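Local coordinates for HRDC domain-containing protein (Bifidobacterium adolescentis ATCC 15703, PDB 3CYM) that is uncharacterised but probably acts as a 3'-5' exonuclease on nucleic acid, in the manner of ribonuclease D, at residues Phe200-Lys205 with Gly415-Gln420; Thr242-Leu247 with Leu259-Ile264; Ala276-Arg279 with Ile284-Arg287; Asp406-Leu411 with Trp419-Val424. All coordinates share one frame; numbering follows the deposited sequence. Where two conformers were deposited one is given.

Contact 1. Residues Phe200-Lys205 with Gly415-Gln420; sequences FDYALK and GARDWQ
Tyr202 of helix 193-207 faces Arg417 across two backbones that stay apart, their CA atoms 8.0 Å from each other. Arg417 is the N-cap of helix 418-433, and Gly415 closes the preceding helix in a Schellman motif with positive phi. The contact itself is a flat stack. The guanidinium of Arg417 lies over one face of the Tyr202 ring with the planes only 4° apart. Arg417 CZ stands 3.9 Å from the centroid of the Tyr202 ring, a cation-pi contact. Arg417 CD adds a CH-pi contact over the same ring. Tyr202 CG is anti to the backbone N (chi1 172°), which carries the ring out toward Arg417. The arginine chain bends at chi2 and chi3 and so lays its planar end on the ring. Its rotation is fixed at the edge, where Arg417 NH2 gives a hydrogen bond to Gly415 O at 2.8 Å, in the guanidinium plane. Gln420 OE1 covers the opposite face and also accepts from Arg417 N at 3.1 Å. Arg417 NE makes a salt bridge to Glu199, and Arg417 NH1 bonds to a glycerol, probably from the crystallisation liquor. An alanine in place of Arg417 is likely to leave the Tyr202 face uncovered, Gly415 O without this donor and Glu199 without this cationic partner. Trp419, stacked on Trp195, continues the join nearby. This is an arginine-tyrosine cation-pi stack at a surface interface, joining helix 193-207 to the C-terminal HRDC-like domain.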
loop_
_atom_site.group_PDB
_atom_site.type_symbol
_atom_site.label_atom_id
_atom_site.label_comp_id
_atom_site.label_asym_id
_atom_site.label_seq_id
_atom_site.Cartn_x
_atom_site.Cartn_y
_atom_site.Cartn_z
ATOM N N PHE A 200 -8.509 11.668 8.726
ATOM C CA PHE A 200 -7.901 12.271 7.533
ATOM C C PHE A 200 -6.595 12.991 7.888
ATOM O O PHE A 200 -5.554 12.798 7.229
ATOM C CB PHE A 200 -8.852 13.268 6.863
ATOM C CG PHE A 200 -10.184 12.693 6.475
ATOM C CD1 PHE A 200 -10.335 11.341 6.171
ATOM C CD2 PHE A 200 -11.295 13.529 6.379
ATOM C CE1 PHE A 200 -11.570 10.835 5.814
ATOM C CE2 PHE A 200 -12.527 13.035 6.015
ATOM C CZ PHE A 200 -12.672 11.691 5.725
ATOM N N ASP A 201 -6.668 13.830 8.923
ATOM C CA ASP A 201 -5.505 14.503 9.494
ATOM C C ASP A 201 -4.330 13.550 9.732
ATOM O O ASP A 201 -3.203 13.843 9.345
ATOM C CB ASP A 201 -5.884 15.156 10.825
ATOM C CG ASP A 201 -6.745 16.395 10.657
ATOM O OD1 ASP A 201 -6.881 16.903 9.526
ATOM O OD2 ASP A 201 -7.278 16.870 11.680
ATOM N N TYR A 202 -4.619 12.413 10.365
ATOM C CA TYR A 202 -3.632 11.393 10.700
ATOM C C TYR A 202 -3.071 10.660 9.472
ATOM O O TYR A 202 -1.866 10.386 9.404
ATOM C CB TYR A 202 -4.256 10.396 11.681
ATOM C CG TYR A 202 -3.424 9.164 11.975
ATOM C CD1 TYR A 202 -2.337 9.224 12.847
ATOM C CD2 TYR A 202 -3.748 7.927 11.407
ATOM C CE1 TYR A 202 -1.586 8.084 13.129
ATOM C CE2 TYR A 202 -3.003 6.787 11.678
ATOM C CZ TYR A 202 -1.929 6.872 12.539
ATOM O OH TYR A 202 -1.196 5.745 12.809
ATOM N N ALA A 203 -3.950 10.330 8.524
ATOM C CA ALA A 203 -3.556 9.659 7.276
ATOM C C ALA A 203 -2.626 10.526 6.430
ATOM O O ALA A 203 -1.686 10.022 5.817
ATOM C CB ALA A 203 -4.779 9.280 6.478
ATOM N N LEU A 204 -2.895 11.831 6.419
ATOM C CA LEU A 204 -2.083 12.797 5.680
ATOM C C LEU A 204 -0.712 12.950 6.322
ATOM O O LEU A 204 0.295 13.058 5.619
ATOM C CB LEU A 204 -2.804 14.144 5.613
ATOM C CG LEU A 204 -2.219 15.258 4.742
ATOM C CD1 LEU A 204 -2.167 14.853 3.271
ATOM C CD2 LEU A 204 -3.046 16.519 4.905
ATOM N N LYS A 205 -0.696 12.950 7.655
ATOM C CA LYS A 205 0.529 12.997 8.453
ATOM C C LYS A 205 1.390 11.755 8.197
ATOM O O LYS A 205 2.579 11.861 7.906
ATOM C CB LYS A 205 0.154 13.092 9.935
ATOM C CG LYS A 205 1.294 13.375 10.898
ATOM C CD LYS A 205 0.962 12.902 12.325
ATOM C CE LYS A 205 0.075 13.883 13.110
ATOM N NZ LYS A 205 -1.396 13.669 12.937
ATOM N N GLY A 415 -0.564 5.694 19.364
ATOM C CA GLY A 415 -0.896 6.345 18.101
ATOM C C GLY A 415 -2.382 6.410 17.802
ATOM O O GLY A 415 -2.773 6.771 16.683
ATOM N N ALA A 416 -3.208 6.048 18.787
ATOM C CA ALA A 416 -4.662 6.174 18.665
ATOM C C ALA A 416 -5.088 7.625 18.709
ATOM O O ALA A 416 -4.530 8.435 19.451
ATOM C CB ALA A 416 -5.384 5.386 19.758
ATOM N N ARG A 417 -6.113 7.937 17.933
ATOM C CA ARG A 417 -6.603 9.299 17.814
ATOM C C ARG A 417 -7.403 9.698 19.036
ATOM O O ARG A 417 -7.878 8.836 19.782
ATOM C CB ARG A 417 -7.432 9.448 16.538
ATOM C CG ARG A 417 -6.611 9.834 15.324
ATOM C CD ARG A 417 -5.581 8.779 14.967
ATOM N NE ARG A 417 -6.178 7.739 14.139
ATOM C CZ ARG A 417 -5.736 6.490 14.045
ATOM N NH1 ARG A 417 -6.362 5.641 13.246
ATOM N NH2 ARG A 417 -4.687 6.082 14.743
ATOM N N ASP A 418 -7.527 11.007 19.242
ATOM C CA ASP A 418 -8.276 11.556 20.368
ATOM C C ASP A 418 -9.706 11.031 20.451
ATOM O O ASP A 418 -10.174 10.728 21.540
ATOM C CB ASP A 418 -8.289 13.087 20.320
ATOM C CG ASP A 418 -6.901 13.695 20.439
ATOM O OD1 ASP A 418 -5.928 12.961 20.729
ATOM O OD2 ASP A 418 -6.792 14.925 20.240
ATOM N N TRP A 419 -10.391 10.908 19.312
ATOM C CA TRP A 419 -11.769 10.404 19.313
ATOM C C TRP A 419 -11.859 8.938 19.742
ATOM O O TRP A 419 -12.834 8.539 20.375
ATOM C CB TRP A 419 -12.467 10.618 17.963
ATOM C CG TRP A 419 -11.983 9.748 16.821
ATOM C CD1 TRP A 419 -10.991 10.045 15.931
ATOM C CD2 TRP A 419 -12.488 8.459 16.436
ATOM N NE1 TRP A 419 -10.836 9.024 15.024
ATOM C CE2 TRP A 419 -11.751 8.042 15.301
ATOM C CE3 TRP A 419 -13.493 7.618 16.935
ATOM C CZ2 TRP A 419 -11.972 6.808 14.669
ATOM C CZ3 TRP A 419 -13.720 6.398 16.299
ATOM C CH2 TRP A 419 -12.960 6.005 15.181
ATOM N N GLN A 420 -10.828 8.163 19.407
ATOM C CA GLN A 420 -10.781 6.744 19.724
ATOM C C GLN A 420 -10.568 6.567 21.210
ATOM O O GLN A 420 -11.259 5.782 21.832
ATOM C CB GLN A 420 -9.684 6.039 18.935
ATOM C CG GLN A 420 -9.836 6.187 17.445
ATOM C CD GLN A 420 -8.846 5.383 16.670
ATOM O OE1 GLN A 420 -7.647 5.419 16.939
ATOM N NE2 GLN A 420 -9.338 4.639 15.695
#

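Contact 2. Residues Thr242-Leu247 with Leu259-Ile264; sequences TRRDEL and LSDSSI
The guanidinium of Arg244 has Ile264 CD1 over one face, 3.5 Å above its plane and toward the rim. Asp261 OD1 and water 1 lie at its edge, in plane. Leu259 O also sits by the edge but is tilted slightly from the plane. Arg244 NH2 makes two bonds. It donates to Asp261 OD1 at 2.8 Å, in a salt bridge with an N-H...O angle of 160°. It also donates to Leu259 O at 2.9 Å. The carboxylate is nearly coplanar with the guanidinium, and OD1 is met almost end-on. Water 1 accepts from Arg244 NH1 at 3.0 Å and lies beside Asp261 OD2, which also takes a bond from Ser222 N. The chain of Arg244 runs extended and then bends at chi3 (74°), which turns its tip toward the start of helix 261-270. On the way Arg244 CD packs on Leu259 CB at 3.7 Å. Trp315 touches both Arg244 and Leu259. Ser260 N-caps helix 261-270, its OG accepting from Ser263 N at 3.0 Å. The contact thus ties two helices of the HRDC domain together. The arginine charge is buried but paired with a carboxylate, and one NH2 group also satisfies a main-chain carbonyl where the chain enters the helix.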
loop_
_atom_site.group_PDB
_atom_site.type_symbol
_atom_site.label_atom_id
_atom_site.label_comp_id
_atom_site.label_asym_id
_atom_site.label_seq_id
_atom_site.Cartn_x
_atom_site.Cartn_y
_atom_site.Cartn_z
ATOM N N THR A 242 19.751 -9.517 -1.020
ATOM C CA THR A 242 20.404 -8.213 -1.098
ATOM C C THR A 242 20.873 -7.905 -2.513
ATOM O O THR A 242 20.569 -6.827 -3.044
ATOM C CB THR A 242 21.597 -8.125 -0.120
ATOM O OG1 THR A 242 21.134 -8.384 1.210
ATOM C CG2 THR A 242 22.258 -6.745 -0.167
ATOM N N ARG A 243 21.600 -8.844 -3.118
ATOM C CA ARG A 243 22.092 -8.646 -4.479
ATOM C C ARG A 243 20.945 -8.568 -5.491
ATOM O O ARG A 243 20.971 -7.724 -6.381
ATOM C CB ARG A 243 23.126 -9.702 -4.861
ATOM C CG ARG A 243 23.817 -9.462 -6.210
ATOM C CD ARG A 243 24.372 -8.043 -6.388
ATOM N NE ARG A 243 25.064 -7.908 -7.673
ATOM C CZ ARG A 243 25.298 -6.766 -8.317
ATOM N NH1 ARG A 243 24.874 -5.598 -7.839
ATOM N NH2 ARG A 243 25.944 -6.799 -9.475
ATOM N N ARG A 244 19.934 -9.423 -5.325
ATOM C CA ARG A 244 18.724 -9.376 -6.148
ATOM C C ARG A 244 18.026 -8.014 -6.044
ATOM O O ARG A 244 17.510 -7.513 -7.029
ATOM C CB ARG A 244 17.765 -10.505 -5.749
ATOM C CG ARG A 244 16.517 -10.648 -6.608
ATOM C CD ARG A 244 15.583 -11.697 -6.041
ATOM N NE ARG A 244 14.872 -11.260 -4.840
ATOM C CZ ARG A 244 13.850 -11.919 -4.294
ATOM N NH1 ARG A 244 13.271 -11.451 -3.198
ATOM N NH2 ARG A 244 13.402 -13.044 -4.841
ATOM N N ASP A 245 18.037 -7.419 -4.853
ATOM C CA ASP A 245 17.399 -6.117 -4.629
ATOM C C ASP A 245 18.158 -4.968 -5.299
ATOM O O ASP A 245 17.542 -4.052 -5.839
ATOM C CB ASP A 245 17.236 -5.848 -3.131
ATOM C CG ASP A 245 16.409 -4.609 -2.846
ATOM O OD1 ASP A 245 15.174 -4.654 -3.029
ATOM O OD2 ASP A 245 17.001 -3.598 -2.424
ATOM N N GLU A 246 19.486 -5.028 -5.255
ATOM C CA GLU A 246 20.350 -4.046 -5.924
ATOM C C GLU A 246 20.118 -4.038 -7.428
ATOM O O GLU A 246 19.880 -2.983 -8.023
ATOM C CB GLU A 246 21.822 -4.359 -5.653
ATOM C CG GLU A 246 22.257 -4.153 -4.222
ATOM C CD GLU A 246 23.671 -4.621 -3.968
ATOM O OE1 GLU A 246 24.378 -4.974 -4.941
ATOM O OE2 GLU A 246 24.071 -4.640 -2.784
ATOM N N LEU A 247 20.179 -5.230 -8.017
ATOM C CA LEU A 247 20.025 -5.431 -9.457
ATOM C C LEU A 247 18.612 -5.157 -9.942
ATOM O O LEU A 247 18.419 -4.728 -11.069
ATOM C CB LEU A 247 20.444 -6.852 -9.839
ATOM C CG LEU A 247 21.950 -7.129 -9.734
ATOM C CD1 LEU A 247 22.274 -8.606 -9.748
ATOM C CD2 LEU A 247 22.717 -6.419 -10.841
ATOM N N LEU A 259 15.029 -13.432 -9.880
ATOM C CA LEU A 259 15.342 -14.641 -9.141
ATOM C C LEU A 259 14.152 -14.949 -8.233
ATOM O O LEU A 259 13.681 -14.083 -7.483
ATOM C CB LEU A 259 16.647 -14.456 -8.340
ATOM C CG LEU A 259 17.232 -15.624 -7.540
ATOM C CD1 LEU A 259 17.762 -16.729 -8.445
ATOM C CD2 LEU A 259 18.327 -15.113 -6.624
ATOM N N SER A 260 13.658 -16.179 -8.326
ATOM C CA SER A 260 12.544 -16.637 -7.515
ATOM C C SER A 260 12.959 -16.888 -6.067
ATOM O O SER A 260 14.139 -17.107 -5.777
ATOM C CB SER A 260 11.986 -17.927 -8.100
ATOM O OG SER A 260 12.911 -18.983 -7.925
ATOM N N ASP A 261 11.973 -16.878 -5.173
ATOM C CA ASP A 261 12.165 -17.246 -3.772
ATOM C C ASP A 261 12.454 -18.738 -3.607
ATOM O O ASP A 261 13.244 -19.116 -2.749
ATOM C CB ASP A 261 10.940 -16.858 -2.944
ATOM C CG ASP A 261 10.848 -15.362 -2.688
ATOM O OD1 ASP A 261 11.678 -14.597 -3.222
ATOM O OD2 ASP A 261 9.939 -14.943 -1.936
ATOM N N SER A 262 11.821 -19.571 -4.435
ATOM C CA SER A 262 12.094 -21.014 -4.476
ATOM C C SER A 262 13.556 -21.309 -4.743
ATOM O O SER A 262 14.124 -22.159 -4.067
ATOM C CB SER A 262 11.261 -21.716 -5.554
ATOM O OG SER A 262 9.889 -21.409 -5.432
ATOM N N SER A 263 14.147 -20.617 -5.725
ATOM C CA SER A 263 15.575 -20.763 -6.063
ATOM C C SER A 263 16.470 -20.395 -4.900
ATOM O O SER A 263 17.380 -21.150 -4.584
ATOM C CB SER A 263 15.981 -19.910 -7.268
ATOM O OG SER A 263 15.377 -20.390 -8.457
ATOM N N ILE A 264 16.199 -19.237 -4.291
ATOM C CA ILE A 264 16.895 -18.753 -3.090
ATOM C C ILE A 264 16.889 -19.789 -1.953
ATOM O O ILE A 264 17.952 -20.161 -1.451
ATOM C CB ILE A 264 16.312 -17.391 -2.588
ATOM C CG1 ILE A 264 16.620 -16.271 -3.584
ATOM C CG2 ILE A 264 16.865 -17.015 -1.212
ATOM C CD1 ILE A 264 15.898 -14.975 -3.306
HETATM O O HOH W 1 10.998 -12.153 -1.333
#

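Contact 3. Residues Ala276-Arg279 with Ile284-Arg287; sequences AQFR and INER
Phe278 turns one face of its ring to Ile284 and meets the amide of Asn285 at an oblique angle. The side chains of Ile284 and Phe278 cross at about a right angle. Ile284 CG2 lies over the face, 4.0 Å from the centroid of the Phe278 ring, in a CH-pi contact. Ile284 CG1 and CD1 also reach the outer ring atoms, with CG1 3.7 Å from Phe278 CZ. Phe278 CG is anti to the backbone N (chi1 -176°), and this swings the ring from the end of helix 275-279 over to the isoleucine. The Asn285 amide plane stands 64° from the ring plane. Asn285 OD1 approaches Phe278 CE2 to 3.5 Å. The same amide bonds to the backbone: Asn285 ND2 donates to Phe278 O at 3.0 Å. This bond is bent, with an N-H...O angle of 133°, and the nitrogen sits above the carbonyl plane. Asn285 ND2 also donates to Ile281 O, its stronger partner. Arg279 adds its CG, 4.0 Å from Asn285 OD1. A leucine in place of Asn285 would probably leave both Phe278 O and Ile281 O without this donor and free the turn between them to shift. Pro312 and Ile319 of helix 312-323 also pack on Phe278, and Trp315 packs on Ile284. Apolar packing over the ring therefore joins the helix end to the following loop in the HRDC domain, while one amide nitrogen serves two main-chain carbonyls and ties the intervening turn back on itself.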
loop_
_atom_site.group_PDB
_atom_site.type_symbol
_atom_site.label_atom_id
_atom_site.label_comp_id
_atom_site.label_asym_id
_atom_site.label_seq_id
_atom_site.Cartn_x
_atom_site.Cartn_y
_atom_site.Cartn_z
ATOM N N ALA A 276 29.841 -26.912 -10.873
ATOM C CA ALA A 276 29.105 -28.136 -11.207
ATOM C C ALA A 276 27.950 -28.347 -10.241
ATOM O O ALA A 276 26.859 -28.752 -10.649
ATOM C CB ALA A 276 30.024 -29.345 -11.207
ATOM N N GLN A 277 28.185 -28.038 -8.969
ATOM C CA GLN A 277 27.161 -28.169 -7.931
ATOM C C GLN A 277 26.058 -27.135 -8.106
ATOM O O GLN A 277 24.910 -27.374 -7.733
ATOM C CB GLN A 277 27.776 -28.045 -6.541
ATOM C CG GLN A 277 28.443 -29.316 -6.055
ATOM C CD GLN A 277 28.741 -29.300 -4.568
ATOM O OE1 GLN A 277 29.023 -28.254 -3.986
ATOM N NE2 GLN A 277 28.682 -30.472 -3.944
ATOM N N PHE A 278 26.419 -25.984 -8.667
ATOM C CA PHE A 278 25.457 -24.931 -8.977
ATOM C C PHE A 278 24.567 -25.321 -10.151
ATOM O O PHE A 278 23.355 -25.089 -10.118
ATOM C CB PHE A 278 26.204 -23.627 -9.266
ATOM C CG PHE A 278 25.311 -22.441 -9.504
ATOM C CD1 PHE A 278 24.814 -21.703 -8.435
ATOM C CD2 PHE A 278 25.005 -22.034 -10.798
ATOM C CE1 PHE A 278 23.993 -20.597 -8.658
ATOM C CE2 PHE A 278 24.192 -20.935 -11.024
ATOM C CZ PHE A 278 23.693 -20.211 -9.957
ATOM N N ARG A 279 25.172 -25.915 -11.181
ATOM C CA ARG A 279 24.446 -26.314 -12.394
ATOM C C ARG A 279 23.424 -27.429 -12.170
ATOM O O ARG A 279 22.459 -27.547 -12.936
ATOM C CB ARG A 279 25.411 -26.690 -13.518
ATOM C CG ARG A 279 26.097 -25.496 -14.147
ATOM C CD ARG A 279 26.812 -25.894 -15.438
ATOM N NE ARG A 279 27.897 -26.845 -15.193
ATOM C CZ ARG A 279 29.151 -26.501 -14.925
ATOM N NH1 ARG A 279 29.495 -25.219 -14.865
ATOM N NH2 ARG A 279 30.065 -27.439 -14.713
ATOM N N ILE A 284 17.796 -21.990 -10.593
ATOM C CA ILE A 284 18.700 -20.832 -10.545
ATOM C C ILE A 284 19.542 -20.663 -11.833
ATOM O O ILE A 284 20.161 -19.625 -12.048
ATOM C CB ILE A 284 19.565 -20.844 -9.233
ATOM C CG1 ILE A 284 20.219 -19.471 -8.979
ATOM C CG2 ILE A 284 20.570 -22.006 -9.239
ATOM C CD1 ILE A 284 20.668 -19.223 -7.550
ATOM N N ASN A 285 19.522 -21.668 -12.706
ATOM C CA ASN A 285 20.193 -21.573 -14.009
ATOM C C ASN A 285 19.260 -21.220 -15.169
ATOM O O ASN A 285 19.702 -21.057 -16.309
ATOM C CB ASN A 285 20.964 -22.862 -14.332
ATOM C CG ASN A 285 22.210 -23.018 -13.493
ATOM O OD1 ASN A 285 23.311 -22.703 -13.937
ATOM N ND2 ASN A 285 22.041 -23.483 -12.265
ATOM N N GLU A 286 17.969 -21.117 -14.879
ATOM C CA GLU A 286 17.002 -20.737 -15.904
ATOM C C GLU A 286 16.285 -19.448 -15.556
ATOM O O GLU A 286 16.125 -19.108 -14.381
ATOM C CB GLU A 286 15.991 -21.857 -16.154
ATOM C CG GLU A 286 16.440 -22.854 -17.207
ATOM C CD GLU A 286 15.838 -24.230 -17.006
ATOM O OE1 GLU A 286 14.703 -24.322 -16.483
ATOM O OE2 GLU A 286 16.506 -25.224 -17.371
ATOM N N ARG A 287 15.857 -18.753 -16.604
ATOM C CA ARG A 287 15.072 -17.530 -16.507
ATOM C C ARG A 287 13.729 -17.796 -15.839
ATOM O O ARG A 287 13.087 -18.814 -16.108
ATOM C CB ARG A 287 14.868 -16.958 -17.916
ATOM C CG ARG A 287 14.058 -15.687 -17.974
ATOM C CD ARG A 287 14.157 -15.025 -19.331
ATOM N NE ARG A 287 13.416 -15.696 -20.401
ATOM C CZ ARG A 287 12.114 -15.550 -20.640
ATOM N NH1 ARG A 287 11.359 -14.794 -19.852
ATOM N NH2 ARG A 287 11.555 -16.181 -21.667
#

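Contact 4. Residues Asp406-Leu411 with Trp419-Val424; sequences DVARFL and WQVSLV
Val421 has CG1 anti to the backbone N (chi1 176°) and CG2 beside that nitrogen, and this splay lets its two methyls meet two successive turns of helix 407-414. CG1 goes to Ala408 and CG2 toward Leu411. Val421 CG1 lies 3.6 Å from Ala408 O and 3.9 Å from Ala408 CB. Val421 CG2 meets Leu411 CB at 4.2 Å. One turn on, Leu411 CD2 touches Val424 CG1 at 4.0 Å, the two side chains crossing at about a right angle. Segments 407-411 and 419-424 run nearly antiparallel, their N-to-C directions 154° apart, and their axes come within 9.7 Å. The backbones come nearest where the side chain is smallest: the CA atoms of Ala408 and Val421 are 5.8 Å apart. Helix 407-414 begins at Asp406, its N-cap, whose OD2 takes a weak bond from Arg409 N. Helix 390-397 covers Leu411 through Leu396, and Ile376 of helix 360-380 packs on Val424. Ala425 further along helix 418-433 also touches Ala408. The pair is a helical hairpin of the C-terminal HRDC-like domain. No hydrogen bond or salt bridge crosses between the two segments. The contact rests on methyl and methylene groups alone on the side-chain level, so its hold comes from close fit and from burial of apolar surface.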
loop_
_atom_site.group_PDB
_atom_site.type_symbol
_atom_site.label_atom_id
_atom_site.label_comp_id
_atom_site.label_asym_id
_atom_site.label_seq_id
_atom_site.Cartn_x
_atom_site.Cartn_y
_atom_site.Cartn_z
ATOM N N ASP A 406 -2.107 3.580 32.609
ATOM C CA ASP A 406 -2.912 4.755 32.328
ATOM C C ASP A 406 -3.433 4.483 30.928
ATOM O O ASP A 406 -2.729 4.722 29.952
ATOM C CB ASP A 406 -2.074 6.040 32.378
ATOM C CG ASP A 406 -2.917 7.320 32.234
ATOM O OD1 ASP A 406 -2.432 8.373 32.701
ATOM O OD2 ASP A 406 -4.034 7.304 31.650
ATOM N N VAL A 407 -4.660 3.971 30.853
ATOM C CA VAL A 407 -5.251 3.477 29.599
ATOM C C VAL A 407 -5.323 4.577 28.543
ATOM O O VAL A 407 -4.810 4.407 27.436
ATOM C CB VAL A 407 -6.646 2.829 29.826
ATOM C CG1 VAL A 407 -7.300 2.433 28.510
ATOM C CG2 VAL A 407 -6.535 1.614 30.729
ATOM N N ALA A 408 -5.930 5.708 28.904
ATOM C CA ALA A 408 -6.059 6.847 28.002
ATOM C C ALA A 408 -4.713 7.345 27.464
ATOM O O ALA A 408 -4.601 7.624 26.269
ATOM C CB ALA A 408 -6.832 7.976 28.673
ATOM N N ARG A 409 -3.702 7.429 28.334
ATOM C CA ARG A 409 -2.360 7.876 27.937
ATOM C C ARG A 409 -1.608 6.836 27.101
ATOM O O ARG A 409 -1.032 7.181 26.064
ATOM C CB ARG A 409 -1.532 8.319 29.157
ATOM C CG ARG A 409 -0.084 8.747 28.844
ATOM C CD ARG A 409 0.681 9.219 30.086
ATOM N NE ARG A 409 0.592 8.272 31.202
ATOM C CZ ARG A 409 1.313 8.341 32.321
ATOM N NH1 ARG A 409 2.205 9.309 32.497
ATOM N NH2 ARG A 409 1.145 7.429 33.271
ATOM N N PHE A 410 -1.623 5.575 27.547
ATOM C CA PHE A 410 -0.968 4.472 26.829
ATOM C C PHE A 410 -1.482 4.355 25.406
ATOM O O PHE A 410 -0.696 4.177 24.480
ATOM C CB PHE A 410 -1.164 3.126 27.547
ATOM C CG PHE A 410 -0.368 1.986 26.944
ATOM C CD1 PHE A 410 0.916 1.702 27.403
ATOM C CD2 PHE A 410 -0.901 1.195 25.923
ATOM C CE1 PHE A 410 1.657 0.661 26.849
ATOM C CE2 PHE A 410 -0.164 0.158 25.364
ATOM C CZ PHE A 410 1.112 -0.117 25.832
ATOM N N LEU A 411 -2.802 4.446 25.250
ATOM C CA LEU A 411 -3.453 4.316 23.945
ATOM C C LEU A 411 -3.097 5.460 23.021
ATOM O O LEU A 411 -2.895 5.257 21.824
ATOM C CB LEU A 411 -4.970 4.222 24.116
ATOM C CG LEU A 411 -5.665 2.862 24.001
ATOM C CD1 LEU A 411 -4.833 1.674 24.471
ATOM C CD2 LEU A 411 -6.989 2.951 24.730
ATOM N N TRP A 419 -10.391 10.908 19.312
ATOM C CA TRP A 419 -11.769 10.404 19.313
ATOM C C TRP A 419 -11.859 8.938 19.742
ATOM O O TRP A 419 -12.834 8.539 20.375
ATOM C CB TRP A 419 -12.467 10.618 17.963
ATOM C CG TRP A 419 -11.983 9.748 16.821
ATOM C CD1 TRP A 419 -10.991 10.045 15.931
ATOM C CD2 TRP A 419 -12.488 8.459 16.436
ATOM N NE1 TRP A 419 -10.836 9.024 15.024
ATOM C CE2 TRP A 419 -11.751 8.042 15.301
ATOM C CE3 TRP A 419 -13.493 7.618 16.935
ATOM C CZ2 TRP A 419 -11.972 6.808 14.669
ATOM C CZ3 TRP A 419 -13.720 6.398 16.299
ATOM C CH2 TRP A 419 -12.960 6.005 15.181
ATOM N N GLN A 420 -10.828 8.163 19.407
ATOM C CA GLN A 420 -10.781 6.744 19.724
ATOM C C GLN A 420 -10.568 6.567 21.210
ATOM O O GLN A 420 -11.259 5.782 21.832
ATOM C CB GLN A 420 -9.684 6.039 18.935
ATOM C CG GLN A 420 -9.836 6.187 17.445
ATOM C CD GLN A 420 -8.846 5.383 16.670
ATOM O OE1 GLN A 420 -7.647 5.419 16.939
ATOM N NE2 GLN A 420 -9.338 4.639 15.695
ATOM N N VAL A 421 -9.636 7.340 21.761
ATOM C CA VAL A 421 -9.352 7.394 23.201
ATOM C C VAL A 421 -10.563 7.862 24.027
ATOM O O VAL A 421 -10.921 7.231 25.015
ATOM C CB VAL A 421 -8.109 8.285 23.483
ATOM C CG1 VAL A 421 -7.858 8.432 24.972
ATOM C CG2 VAL A 421 -6.882 7.704 22.806
ATOM N N SER A 422 -11.196 8.953 23.609
ATOM C CA SER A 422 -12.403 9.454 24.264
ATOM C C SER A 422 -13.583 8.484 24.246
ATOM O O SER A 422 -14.349 8.427 25.199
ATOM C CB SER A 422 -12.825 10.771 23.628
ATOM O OG SER A 422 -11.828 11.753 23.834
ATOM N N LEU A 423 -13.719 7.726 23.160
ATOM C CA LEU A 423 -14.783 6.736 23.023
ATOM C C LEU A 423 -14.504 5.461 23.815
ATOM O O LEU A 423 -15.417 4.831 24.333
ATOM C CB LEU A 423 -14.998 6.396 21.546
ATOM C CG LEU A 423 -16.207 5.560 21.130
ATOM C CD1 LEU A 423 -17.529 6.247 21.490
ATOM C CD2 LEU A 423 -16.134 5.249 19.649
ATOM N N VAL A 424 -13.238 5.097 23.935
ATOM C CA VAL A 424 -12.894 3.737 24.324
ATOM C C VAL A 424 -12.277 3.608 25.721
ATOM O O VAL A 424 -12.628 2.691 26.459
ATOM C CB VAL A 424 -12.039 3.065 23.179
ATOM C CG1 VAL A 424 -10.820 2.298 23.675
ATOM C CG2 VAL A 424 -12.924 2.233 22.256
#

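Contacts 1 and 4 share Trp419 and Gln420 on helix 418-433 and lie about 12 Å apart between centres. They touch where Ala416 N probably bonds to Leu411 O. Contact 4 is partly buried and apolar, inside the C-terminal domain. Contact 1 lies at the surface and joins that domain to helix 193-207 by a cation-pi stack. Contacts 2 and 3 both belong to the HRDC domain, with centres about 14 Å apart, and meet through Leu259 and Ile284. Contact 2 is buried and ionic. Contact 3, partly buried, mixes an aromatic face with an amide. The two pairs sit on opposite sides of the chain's centre.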